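Local structure of putative xanthine dehydrogenase YAGS fad-binding subunit (Escherichia coli, 5G5G) at residues H452-Q455 with V459-E462; I475-A480 with E489-H494; L289-D294 with D366-K371; G167-T170 with V174-D177; E640-D645 with F651-M656. The protein probably oxidises aldehydes as the molybdenum-binding chain of a three-chain periplasmic aldehyde oxidase that also carries iron-sulfur clusters and FAD. All blocks are in the same frame, centred on the assembly; numbering follows the deposited sequence. Where two conformers were deposited one is given.

Contact 1 (H452-Q455 with V459-E462); sequences HLEQ and VTVE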
# COMPACT_ATOMS: atom_id res chain seq x y z
N HIS C 452 -18.53 26.04 -19.43
CA HIS C 452 -19.04 27.43 -19.45
C HIS C 452 -17.93 28.40 -19.80
O HIS C 452 -16.79 28.26 -19.28
CB HIS C 452 -19.50 27.87 -18.11
CG HIS C 452 -20.39 26.92 -17.40
ND1 HIS C 452 -21.76 27.04 -17.44
CD2 HIS C 452 -20.13 25.87 -16.59
CE1 HIS C 452 -22.31 26.12 -16.68
NE2 HIS C 452 -21.34 25.40 -16.14
N LEU C 453 -18.23 29.36 -20.67
CA LEU C 453 -17.36 30.53 -20.85
C LEU C 453 -17.98 31.61 -19.99
O LEU C 453 -19.12 32.07 -20.26
CB LEU C 453 -17.30 30.98 -22.31
CG LEU C 453 -16.46 32.24 -22.60
CD1 LEU C 453 -14.99 31.99 -22.26
CD2 LEU C 453 -16.58 32.69 -24.05
N GLU C 454 -17.23 32.02 -18.97
CA GLU C 454 -17.70 33.01 -17.98
C GLU C 454 -17.53 34.44 -18.53
O GLU C 454 -16.77 34.67 -19.44
CB GLU C 454 -16.92 32.84 -16.66
CG GLU C 454 -16.89 31.42 -16.07
CD GLU C 454 -18.23 30.94 -15.52
OE1 GLU C 454 -19.19 31.73 -15.45
OE2 GLU C 454 -18.32 29.75 -15.12
N GLN C 455 -18.23 35.40 -17.95
CA GLN C 455 -18.15 36.81 -18.42
C GLN C 455 -16.76 37.45 -18.26
O GLN C 455 -16.39 38.32 -19.04
CB GLN C 455 -19.23 37.67 -17.74
CG GLN C 455 -20.65 37.29 -18.14
CD GLN C 455 -21.66 38.37 -17.80
OE1 GLN C 455 -21.99 38.57 -16.64
NE2 GLN C 455 -22.16 39.05 -18.81
N VAL C 459 -12.95 29.83 -17.94
CA VAL C 459 -13.71 28.70 -18.44
C VAL C 459 -13.97 27.78 -17.23
O VAL C 459 -13.09 27.63 -16.36
CB VAL C 459 -12.95 27.97 -19.57
CG1 VAL C 459 -13.61 26.63 -19.90
CG2 VAL C 459 -12.85 28.86 -20.79
N THR C 460 -15.19 27.24 -17.13
CA THR C 460 -15.53 26.32 -16.04
C THR C 460 -15.93 24.96 -16.63
O THR C 460 -16.81 24.91 -17.47
CB THR C 460 -16.68 26.87 -15.18
OG1 THR C 460 -16.32 28.19 -14.71
CG2 THR C 460 -16.96 25.96 -14.01
N VAL C 461 -15.29 23.89 -16.22
CA VAL C 461 -15.63 22.55 -16.66
C VAL C 461 -16.28 21.82 -15.48
O VAL C 461 -15.73 21.85 -14.40
CB VAL C 461 -14.40 21.76 -17.08
CG1 VAL C 461 -14.73 20.31 -17.38
CG2 VAL C 461 -13.73 22.43 -18.29
N GLU C 462 -17.45 21.22 -15.72
CA GLU C 462 -18.10 20.35 -14.72
C GLU C 462 -18.35 18.98 -15.32
O GLU C 462 -18.98 18.86 -16.36
CB GLU C 462 -19.43 20.92 -14.29
CG GLU C 462 -19.31 22.30 -13.61
CD GLU C 462 -20.59 23.11 -13.56
OE1 GLU C 462 -21.43 23.02 -14.49
OE2 GLU C 462 -20.71 23.89 -12.62
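His452 reaches the neighbouring strand through its ring edge: NE2 donates to Glu462 OE1 over 2.9 Å, with an N-H...O angle of 169°. The acceptor lies in the imidazole plane, but the carboxylate is turned 86° against the ring and accepts the bond from above its own plane. A second side-chain bond, of 2.6 Å, runs from Thr460 OG1 to Glu454 OE2, on the anti lone pair of that oxygen; a bend of the Glu454 chain at chi2 (-70°) turns its carboxylate to Thr460. Between these two lies the backbone pairing. His452 and Thr460 form an antiparallel hydrogen-bonded pair, with His452 N to Thr460 O at 2.8 Å and Thr460 N to His452 O at 2.9 Å. Leu453 and Val459, the adjoining non-hydrogen-bonded pair, turn to the other face, where Leu453 CD1 meets Val459 CG2 at 4.1 Å. Further out, Thr567 OG1 bonds His452 ND1, so both ring nitrogens are held and the ring rotation is fixed. Arg450 forms a salt bridge with the same Glu462 oxygen, and Arg565 one with Glu454 OE2. On this side of the hairpin each carboxylate oxygen used across the contact thus also answers an arginine, which would probably favour both glutamates being charged.

Contact 2 (I475-A480 with E489-H494); sequences ILAQTA and EQVAVH
With chi1 of -177° in Val491 and 178° in Val493, both valines hold CG1 anti to the backbone N and CG2 beside it, and one branch of each is directed at Ala477. Val491 uses CG1, which lies 3.9 Å from Ala477 CA and 4.1 Å from Ala480 CB, bridging one turn of the helix. Val493 uses its other branch: CG2 comes to 3.7 Å from Ala477 CB, while its CG1 stands 4.3 Å from Leu476 CB. The two valines are alternate residues of the strand and so share the face turned to the helix. Small side chains on that helix surface let the elements come close; the axes of 475-480 and 491-494 approach to 8.2 Å, and their directions differ by 136°. This is the second half of a beta-alpha-beta crossover, from strand 459-462 through helix 472-484 to strand 491-494, which lies parallel beside the first strand. Val461 of that first strand also touches Ala480 and Val491. On another side of the helix, Ile475 contacts the pterin cytosine dinucleotide. Across the interface itself the touching groups are all aliphatic, with no polar bond between helix and strand, and the contact probably rests on dispersion and burial of apolar surface.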
# COMPACT_ATOMS: atom_id res chain seq x y z
N ILE C 475 -5.70 17.14 -16.98
CA ILE C 475 -5.95 16.86 -18.38
C ILE C 475 -7.29 17.37 -18.92
O ILE C 475 -7.37 17.77 -20.08
CB ILE C 475 -5.74 15.38 -18.75
CG1 ILE C 475 -6.68 14.43 -17.96
CG2 ILE C 475 -4.25 15.07 -18.57
CD1 ILE C 475 -6.84 13.04 -18.59
N LEU C 476 -8.31 17.44 -18.05
CA LEU C 476 -9.56 18.06 -18.45
C LEU C 476 -9.37 19.58 -18.60
O LEU C 476 -9.88 20.16 -19.57
CB LEU C 476 -10.68 17.75 -17.45
CG LEU C 476 -11.06 16.25 -17.45
CD1 LEU C 476 -11.84 15.85 -16.21
CD2 LEU C 476 -11.92 15.90 -18.65
N ALA C 477 -8.59 20.21 -17.70
CA ALA C 477 -8.26 21.64 -17.87
C ALA C 477 -7.47 21.89 -19.17
O ALA C 477 -7.77 22.81 -19.95
CB ALA C 477 -7.49 22.15 -16.66
N GLN C 478 -6.52 21.01 -19.45
CA GLN C 478 -5.72 21.16 -20.67
C GLN C 478 -6.57 21.07 -21.94
O GLN C 478 -6.34 21.84 -22.93
CB GLN C 478 -4.61 20.14 -20.71
CG GLN C 478 -3.53 20.33 -19.63
CD GLN C 478 -2.57 19.13 -19.57
OE1 GLN C 478 -2.64 18.27 -18.68
NE2 GLN C 478 -1.66 19.07 -20.54
N THR C 479 -7.53 20.15 -21.92
CA THR C 479 -8.45 19.94 -23.04
C THR C 479 -9.31 21.15 -23.32
O THR C 479 -9.35 21.69 -24.44
CB THR C 479 -9.32 18.69 -22.84
OG1 THR C 479 -8.47 17.53 -22.66
CG2 THR C 479 -10.25 18.48 -24.04
N ALA C 480 -9.94 21.68 -22.27
CA ALA C 480 -10.72 22.87 -22.44
C ALA C 480 -9.90 24.10 -22.87
O ALA C 480 -10.30 24.86 -23.75
CB ALA C 480 -11.51 23.16 -21.19
N GLU C 489 -4.29 28.32 -16.81
CA GLU C 489 -4.59 28.84 -15.47
C GLU C 489 -5.97 29.56 -15.41
O GLU C 489 -6.45 29.91 -14.33
CB GLU C 489 -3.44 29.71 -14.92
CG GLU C 489 -3.11 30.91 -15.76
CD GLU C 489 -2.08 30.65 -16.90
OE1 GLU C 489 -1.82 29.46 -17.33
OE2 GLU C 489 -1.53 31.70 -17.37
N GLN C 490 -6.62 29.73 -16.56
CA GLN C 490 -7.94 30.33 -16.59
C GLN C 490 -9.09 29.32 -16.65
O GLN C 490 -10.26 29.69 -16.87
CB GLN C 490 -8.01 31.31 -17.77
CG GLN C 490 -7.36 32.66 -17.45
CD GLN C 490 -7.70 33.76 -18.46
OE1 GLN C 490 -8.84 33.85 -18.98
NE2 GLN C 490 -6.72 34.61 -18.74
N VAL C 491 -8.79 28.05 -16.47
CA VAL C 491 -9.80 27.02 -16.52
C VAL C 491 -10.00 26.45 -15.12
O VAL C 491 -9.03 26.06 -14.45
CB VAL C 491 -9.40 25.88 -17.47
CG1 VAL C 491 -10.49 24.84 -17.57
CG2 VAL C 491 -9.06 26.44 -18.88
N ALA C 492 -11.24 26.42 -14.67
CA ALA C 492 -11.57 25.78 -13.40
C ALA C 492 -12.21 24.48 -13.75
O ALA C 492 -12.96 24.43 -14.69
CB ALA C 492 -12.55 26.64 -12.59
N VAL C 493 -11.94 23.44 -12.98
CA VAL C 493 -12.52 22.12 -13.21
C VAL C 493 -13.09 21.58 -11.89
O VAL C 493 -12.37 21.50 -10.89
CB VAL C 493 -11.44 21.14 -13.72
CG1 VAL C 493 -12.02 19.74 -13.93
CG2 VAL C 493 -10.75 21.67 -14.97
N HIS C 494 -14.37 21.24 -11.94
CA HIS C 494 -15.11 20.70 -10.81
C HIS C 494 -15.49 19.27 -11.17
O HIS C 494 -16.14 19.03 -12.20
CB HIS C 494 -16.33 21.55 -10.56
CG HIS C 494 -15.98 23.00 -10.38
ND1 HIS C 494 -15.10 23.43 -9.42
CD2 HIS C 494 -16.36 24.10 -11.07
CE1 HIS C 494 -14.95 24.75 -9.51
NE2 HIS C 494 -15.71 25.18 -10.50

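Contact 3 (L289-D294 with D366-K371); sequences LRIGAD and DELAEK
Strand 289-293 passes the helix of 366-371 with Ile291 and Leu368 as the nearest backbone positions, CA to CA 7.5 Å, a gap filled mainly by the Leu368 side chain meeting Ile291. A chi1 of -175° swings CG of Leu368 away from the backbone N and carries the isobutyl group out from the helix towards the strand. There its CD2 methyl meets Ile291 CG2 at 3.5 Å, tighter than usual van der Waals contact, and lies 3.9 Å from Ile291 CB. The two side chains cross at a slant, and on the isoleucine it is the short CG2 branch, not the longer CG1 arm, that makes the close approach. The same leucine methyl stands 4.4 Å from Ala293 CB, so it spans two alternate residues of the strand, both of which direct their CB toward the helix. The second methyl, CD1, rests against the backbone, 3.9 Å from Ile291 O. In the fold this is one helix packed on a face of a mixed sheet, strand 285-293 running between 299-310 and 174-182. The helix 354-372 adds Leu361 and Ala364 against Ile291. Phe379 of helix 376-382 packs on Leu368 as well, and so does Val174 of the neighbouring strand, giving that leucine apolar neighbours beyond strand 285-293.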
# COMPACT_ATOMS: atom_id res chain seq x y z
N LEU C 289 0.01 -23.17 -19.13
CA LEU C 289 0.40 -22.65 -20.44
C LEU C 289 1.16 -23.72 -21.20
O LEU C 289 2.14 -24.29 -20.68
CB LEU C 289 1.28 -21.43 -20.26
CG LEU C 289 0.47 -20.15 -20.11
CD1 LEU C 289 1.30 -19.05 -19.47
CD2 LEU C 289 -0.03 -19.66 -21.45
N ARG C 290 0.71 -23.99 -22.42
CA ARG C 290 1.36 -24.94 -23.31
C ARG C 290 1.58 -24.18 -24.63
O ARG C 290 0.61 -23.75 -25.28
CB ARG C 290 0.51 -26.18 -23.51
CG ARG C 290 0.15 -26.87 -22.19
CD ARG C 290 -0.97 -27.85 -22.43
NE ARG C 290 -0.44 -29.02 -23.03
CZ ARG C 290 -1.16 -29.94 -23.71
NH1 ARG C 290 -2.50 -29.80 -23.90
NH2 ARG C 290 -0.54 -31.02 -24.19
N ILE C 291 2.85 -23.95 -24.97
CA ILE C 291 3.19 -23.17 -26.17
C ILE C 291 4.23 -23.92 -26.98
O ILE C 291 5.22 -24.36 -26.47
CB ILE C 291 3.74 -21.78 -25.84
CG1 ILE C 291 2.93 -21.15 -24.68
CG2 ILE C 291 3.72 -20.91 -27.09
CD1 ILE C 291 3.37 -19.76 -24.25
N GLY C 292 3.97 -24.02 -28.29
CA GLY C 292 4.89 -24.64 -29.21
C GLY C 292 5.23 -23.76 -30.37
O GLY C 292 4.39 -22.95 -30.81
N ALA C 293 6.46 -23.93 -30.87
CA ALA C 293 6.96 -23.19 -32.02
C ALA C 293 7.62 -24.12 -33.02
O ALA C 293 8.01 -25.25 -32.69
CB ALA C 293 7.98 -22.14 -31.56
N ASP C 294 7.75 -23.64 -34.25
CA ASP C 294 8.42 -24.39 -35.28
C ASP C 294 9.95 -24.24 -35.18
O ASP C 294 10.44 -23.53 -34.27
CB ASP C 294 7.85 -24.06 -36.67
CG ASP C 294 8.22 -22.67 -37.20
OD1 ASP C 294 9.14 -21.97 -36.69
OD2 ASP C 294 7.58 -22.32 -38.21
N ASP C 366 9.57 -16.36 -22.10
CA ASP C 366 11.00 -16.37 -21.78
C ASP C 366 11.51 -17.82 -21.80
O ASP C 366 12.59 -18.08 -22.33
CB ASP C 366 11.28 -15.72 -20.44
CG ASP C 366 12.73 -15.27 -20.30
OD1 ASP C 366 13.17 -14.41 -21.09
OD2 ASP C 366 13.41 -15.76 -19.39
N GLU C 367 10.74 -18.75 -21.23
CA GLU C 367 11.13 -20.19 -21.25
C GLU C 367 11.20 -20.76 -22.66
O GLU C 367 12.14 -21.49 -22.99
CB GLU C 367 10.22 -21.05 -20.38
CG GLU C 367 10.22 -20.64 -18.89
CD GLU C 367 9.56 -21.65 -17.98
OE1 GLU C 367 9.97 -22.82 -18.08
OE2 GLU C 367 8.65 -21.27 -17.20
N LEU C 368 10.20 -20.43 -23.49
CA LEU C 368 10.17 -20.93 -24.83
C LEU C 368 11.30 -20.35 -25.68
O LEU C 368 11.94 -21.08 -26.41
CB LEU C 368 8.80 -20.72 -25.47
CG LEU C 368 8.60 -21.32 -26.86
CD1 LEU C 368 8.82 -22.84 -26.95
CD2 LEU C 368 7.21 -20.95 -27.35
N ALA C 369 11.57 -19.05 -25.53
CA ALA C 369 12.64 -18.39 -26.27
C ALA C 369 14.01 -19.05 -25.92
O ALA C 369 14.82 -19.34 -26.79
CB ALA C 369 12.66 -16.89 -25.98
N GLU C 370 14.20 -19.33 -24.64
CA GLU C 370 15.42 -19.95 -24.16
C GLU C 370 15.58 -21.33 -24.77
O GLU C 370 16.62 -21.67 -25.27
CB GLU C 370 15.38 -20.03 -22.62
CG GLU C 370 16.56 -20.77 -22.04
CD GLU C 370 16.57 -20.79 -20.53
OE1 GLU C 370 15.49 -20.91 -19.93
OE2 GLU C 370 17.67 -20.67 -19.95
N LYS C 371 14.51 -22.11 -24.77
CA LYS C 371 14.53 -23.44 -25.34
C LYS C 371 14.82 -23.43 -26.84
O LYS C 371 15.58 -24.28 -27.33
CB LYS C 371 13.20 -24.14 -25.07
CG LYS C 371 13.23 -25.64 -25.04
CD LYS C 371 12.19 -26.04 -23.99
CE LYS C 371 11.78 -27.45 -24.15
NZ LYS C 371 10.81 -27.74 -23.04

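Contact 4 (G167-T170 with V174-D177); sequences GAFT and VKID
Lys175 folds its side chain along the Phe169 ring and back to the helix backbone. Its chi1 of 68° sets CG between the backbone N and the carbonyl carbon, and CB already lies 3.7 Å from Phe169 CE1. Further along, CD stands over one face of the ring, offset toward the rim, 3.9 Å from the centroid and 20° off the normal, a CH-pi contact. A bend at chi3 (76°) then brings the ammonium to the backbone, where NZ donates to Phe169 O over 2.9 Å, in the carbonyl plane. NZ also bonds Ala172 O, so it is held at the carbonyl end of the short helix, where a positive charge is probably favourable. Lys175 NZ is 5.4 Å from the Phe169 ring centroid, which makes any cation-pi attraction weak. Ile176 points its side chain away, but its carbonyl O meets the ring at the edge, in plane, 3.6 Å from Phe169 CE1. Arg290 of the adjacent strand makes a cation-pi interaction with Phe169. The arrangement is a tight helix-to-strand connection, in which helix 165-171 packs beside the start of strand 174-182, an outermost strand of its mixed sheet.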
# COMPACT_ATOMS: atom_id res chain seq x y z
N GLY C 167 -3.07 -30.97 -32.14
CA GLY C 167 -2.28 -31.44 -33.25
C GLY C 167 -1.02 -30.65 -33.46
O GLY C 167 0.06 -31.23 -33.67
N ALA C 168 -1.14 -29.32 -33.40
CA ALA C 168 -0.02 -28.44 -33.69
C ALA C 168 1.02 -28.53 -32.56
O ALA C 168 2.20 -28.44 -32.80
CB ALA C 168 -0.50 -26.99 -33.87
N PHE C 169 0.55 -28.70 -31.35
CA PHE C 169 1.45 -28.77 -30.18
C PHE C 169 2.32 -30.02 -30.31
O PHE C 169 3.53 -29.94 -30.12
CB PHE C 169 0.68 -28.84 -28.88
CG PHE C 169 1.56 -28.77 -27.66
CD1 PHE C 169 2.15 -27.60 -27.26
CD2 PHE C 169 1.85 -29.95 -26.93
CE1 PHE C 169 2.94 -27.54 -26.12
CE2 PHE C 169 2.63 -29.90 -25.79
CZ PHE C 169 3.15 -28.69 -25.35
N THR C 170 1.69 -31.12 -30.69
CA THR C 170 2.39 -32.39 -30.93
C THR C 170 3.45 -32.21 -32.02
O THR C 170 4.58 -32.69 -31.89
CB THR C 170 1.39 -33.50 -31.29
OG1 THR C 170 0.56 -33.75 -30.15
CG2 THR C 170 2.14 -34.79 -31.72
N VAL C 174 9.65 -27.21 -30.87
CA VAL C 174 10.13 -26.84 -29.54
C VAL C 174 8.92 -26.39 -28.78
O VAL C 174 8.05 -25.72 -29.35
CB VAL C 174 11.22 -25.75 -29.61
CG1 VAL C 174 10.75 -24.50 -30.30
CG2 VAL C 174 11.69 -25.34 -28.24
N LYS C 175 8.80 -26.80 -27.52
CA LYS C 175 7.63 -26.45 -26.78
C LYS C 175 7.83 -26.43 -25.29
O LYS C 175 8.77 -27.03 -24.79
CB LYS C 175 6.49 -27.40 -27.11
CG LYS C 175 6.71 -28.83 -26.63
CD LYS C 175 6.00 -29.89 -27.44
CE LYS C 175 6.73 -30.15 -28.76
NZ LYS C 175 6.10 -31.13 -29.68
N ILE C 176 6.93 -25.73 -24.61
CA ILE C 176 6.89 -25.72 -23.13
C ILE C 176 5.50 -26.08 -22.63
O ILE C 176 4.53 -25.91 -23.36
CB ILE C 176 7.36 -24.36 -22.50
CG1 ILE C 176 6.42 -23.23 -22.89
CG2 ILE C 176 8.78 -24.02 -22.91
CD1 ILE C 176 5.29 -23.00 -21.88
N ASP C 177 5.46 -26.64 -21.42
CA ASP C 177 4.22 -26.97 -20.69
C ASP C 177 4.54 -26.65 -19.24
O ASP C 177 5.36 -27.33 -18.64
CB ASP C 177 3.85 -28.45 -20.86
CG ASP C 177 2.57 -28.84 -20.12
OD1 ASP C 177 2.30 -28.29 -19.07
OD2 ASP C 177 1.84 -29.76 -20.56

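Contact 5 (E640-D645 with F651-M656); sequences EELAVD and FVNHDM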
# COMPACT_ATOMS: atom_id res chain seq x y z
N GLU C 640 4.24 -9.03 -2.33
CA GLU C 640 2.81 -8.98 -2.03
C GLU C 640 2.13 -10.33 -2.08
O GLU C 640 2.23 -11.09 -3.06
CB GLU C 640 2.12 -8.06 -3.02
CG GLU C 640 2.36 -6.63 -2.79
CD GLU C 640 1.64 -5.66 -3.71
OE1 GLU C 640 0.41 -5.83 -3.97
OE2 GLU C 640 2.28 -4.67 -4.14
N GLU C 641 1.49 -10.71 -0.98
CA GLU C 641 0.65 -11.89 -0.96
C GLU C 641 -0.30 -11.81 0.24
O GLU C 641 0.15 -11.63 1.36
CB GLU C 641 1.51 -13.16 -0.85
CG GLU C 641 0.73 -14.39 -0.44
CD GLU C 641 1.49 -15.70 -0.64
OE1 GLU C 641 2.73 -15.68 -0.86
OE2 GLU C 641 0.82 -16.77 -0.56
N LEU C 642 -1.59 -12.02 -0.01
CA LEU C 642 -2.52 -12.27 1.10
C LEU C 642 -2.39 -13.77 1.43
O LEU C 642 -2.83 -14.61 0.66
CB LEU C 642 -3.96 -11.96 0.72
CG LEU C 642 -4.31 -10.47 0.56
CD1 LEU C 642 -5.65 -10.26 -0.16
CD2 LEU C 642 -4.33 -9.75 1.89
N ALA C 643 -1.84 -14.06 2.60
CA ALA C 643 -1.70 -15.41 3.09
C ALA C 643 -3.06 -15.99 3.47
O ALA C 643 -3.67 -15.53 4.44
CB ALA C 643 -0.78 -15.42 4.28
N VAL C 644 -3.48 -17.04 2.77
CA VAL C 644 -4.71 -17.70 3.09
C VAL C 644 -4.53 -18.75 4.18
O VAL C 644 -3.66 -19.64 4.06
CB VAL C 644 -5.29 -18.41 1.85
CG1 VAL C 644 -6.52 -19.25 2.20
CG2 VAL C 644 -5.63 -17.37 0.78
N ASP C 645 -5.34 -18.66 5.24
CA ASP C 645 -5.43 -19.77 6.20
C ASP C 645 -6.58 -20.65 5.67
O ASP C 645 -7.71 -20.22 5.73
CB ASP C 645 -5.70 -19.27 7.62
CG ASP C 645 -5.56 -20.40 8.66
OD1 ASP C 645 -6.21 -21.48 8.43
OD2 ASP C 645 -4.75 -20.23 9.62
N PHE C 651 -7.81 -14.11 5.03
CA PHE C 651 -6.49 -13.61 4.77
C PHE C 651 -5.84 -13.18 6.07
O PHE C 651 -6.31 -12.26 6.74
CB PHE C 651 -6.53 -12.41 3.76
CG PHE C 651 -7.25 -12.73 2.48
CD1 PHE C 651 -6.90 -13.84 1.70
CD2 PHE C 651 -8.25 -11.90 2.01
CE1 PHE C 651 -7.55 -14.07 0.50
CE2 PHE C 651 -8.94 -12.16 0.82
CZ PHE C 651 -8.57 -13.25 0.06
N VAL C 652 -4.73 -13.83 6.41
CA VAL C 652 -4.11 -13.73 7.76
C VAL C 652 -3.38 -12.41 8.01
O VAL C 652 -3.54 -11.81 9.06
CB VAL C 652 -3.16 -14.92 8.01
CG1 VAL C 652 -2.42 -14.83 9.32
CG2 VAL C 652 -3.91 -16.25 7.99
N ASN C 653 -2.59 -11.98 7.03
CA ASN C 653 -1.74 -10.85 7.16
C ASN C 653 -2.49 -9.62 6.70
O ASN C 653 -2.13 -8.97 5.71
CB ASN C 653 -0.42 -11.07 6.37
CG ASN C 653 -0.65 -11.34 4.92
OD1 ASN C 653 -1.67 -11.91 4.51
ND2 ASN C 653 0.27 -10.89 4.12
N HIS C 654 -3.50 -9.24 7.48
CA HIS C 654 -4.50 -8.29 7.00
C HIS C 654 -4.35 -6.86 7.51
O HIS C 654 -5.28 -6.29 8.02
CB HIS C 654 -5.93 -8.82 7.17
CG HIS C 654 -6.32 -9.17 8.59
ND1 HIS C 654 -6.69 -8.24 9.53
CD2 HIS C 654 -6.47 -10.38 9.19
CE1 HIS C 654 -7.02 -8.83 10.65
NE2 HIS C 654 -6.91 -10.14 10.47
N ASP C 655 -3.18 -6.29 7.30
CA ASP C 655 -2.93 -4.91 7.61
C ASP C 655 -1.76 -4.40 6.77
O ASP C 655 -1.27 -5.13 5.88
CB ASP C 655 -2.77 -4.69 9.12
CG ASP C 655 -1.55 -5.36 9.69
OD1 ASP C 655 -0.46 -5.36 9.05
OD2 ASP C 655 -1.68 -5.93 10.78
N MET C 656 -1.37 -3.16 7.03
CA MET C 656 -0.42 -2.41 6.22
C MET C 656 1.03 -2.72 6.65
O MET C 656 1.94 -2.18 6.02
CB MET C 656 -0.83 -0.92 6.29
CG MET C 656 -0.02 0.14 5.56
SD MET C 656 -0.01 0.05 3.74
CE MET C 656 -1.60 0.78 3.32
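Asn653 grips the irregular chain of 641-643 with both ends of its amide. Its CG lies between the backbone N and the carbonyl carbon (chi1 58°), which brings the amide there. ND2 donates to Glu641 O over 2.9 Å, with an N-H...O angle of 165° and the acceptor near the amide plane, while OD1 accepts from Ala643 N, also at 2.9 Å but tilted out of the carbonyl plane. ND2 also bonds Gly658 O, which further fixes the group. Next to it, Val652 N donates to Ala643 O at 2.8 Å, almost straight. The Val652 bond continues a small antiparallel hairpin, the weakly bonded strand 644-645 with 650-651, past the non-hydrogen-bonded pair Val644 and Phe651, and the Asn653 side chain supplies the next bonds. Asn653 is also the centre of an inverse gamma turn, closed by a weak bond from His654 N to Val652 O. Packing follows on the face shared by Val644 and Phe651. Leu642 CD1 sits over the centre of the Phe651 ring, 3.8 Å from the centroid and 12° off the normal, a CH-pi contact, and Val644 CG2 meets the ring edge in its plane, 3.8 Å from Phe651 CE1. His281 adds an edge-to-face contact to the same ring. Val652 CG2 packs 3.5 Å from CB of Asp645, whose OD2 meets both Arg647 and an aromatic side chain of another protein chain.

Contacts 1 and 2 are neighbours, centres 9 Å apart, joined where strand 459-462 pairs with strand 491-494: Val459 O lies 2.8 Å from Ala492 N. Contacts 3 and 4 are likewise adjacent, centres 8 Å apart, on strands 285-293 and 174-182 of another sheet, with Ala293 N 2.8 Å from Val174 O. The two groups stand on opposite sides of the chain's centre; contacts 1 and 3 are 57 Å apart between centres. Contact 5 is separate, between centres about 34 Å from contact 3 and 41 Å from contact 2. As for cofactors, contact 2 includes a residue of the pterin cytosine dinucleotide pocket, and its Leu476 side chain is about 8 Å from that cofactor; in contact 5 the Asn653 side chain lies about 13 Å from the bound FAD.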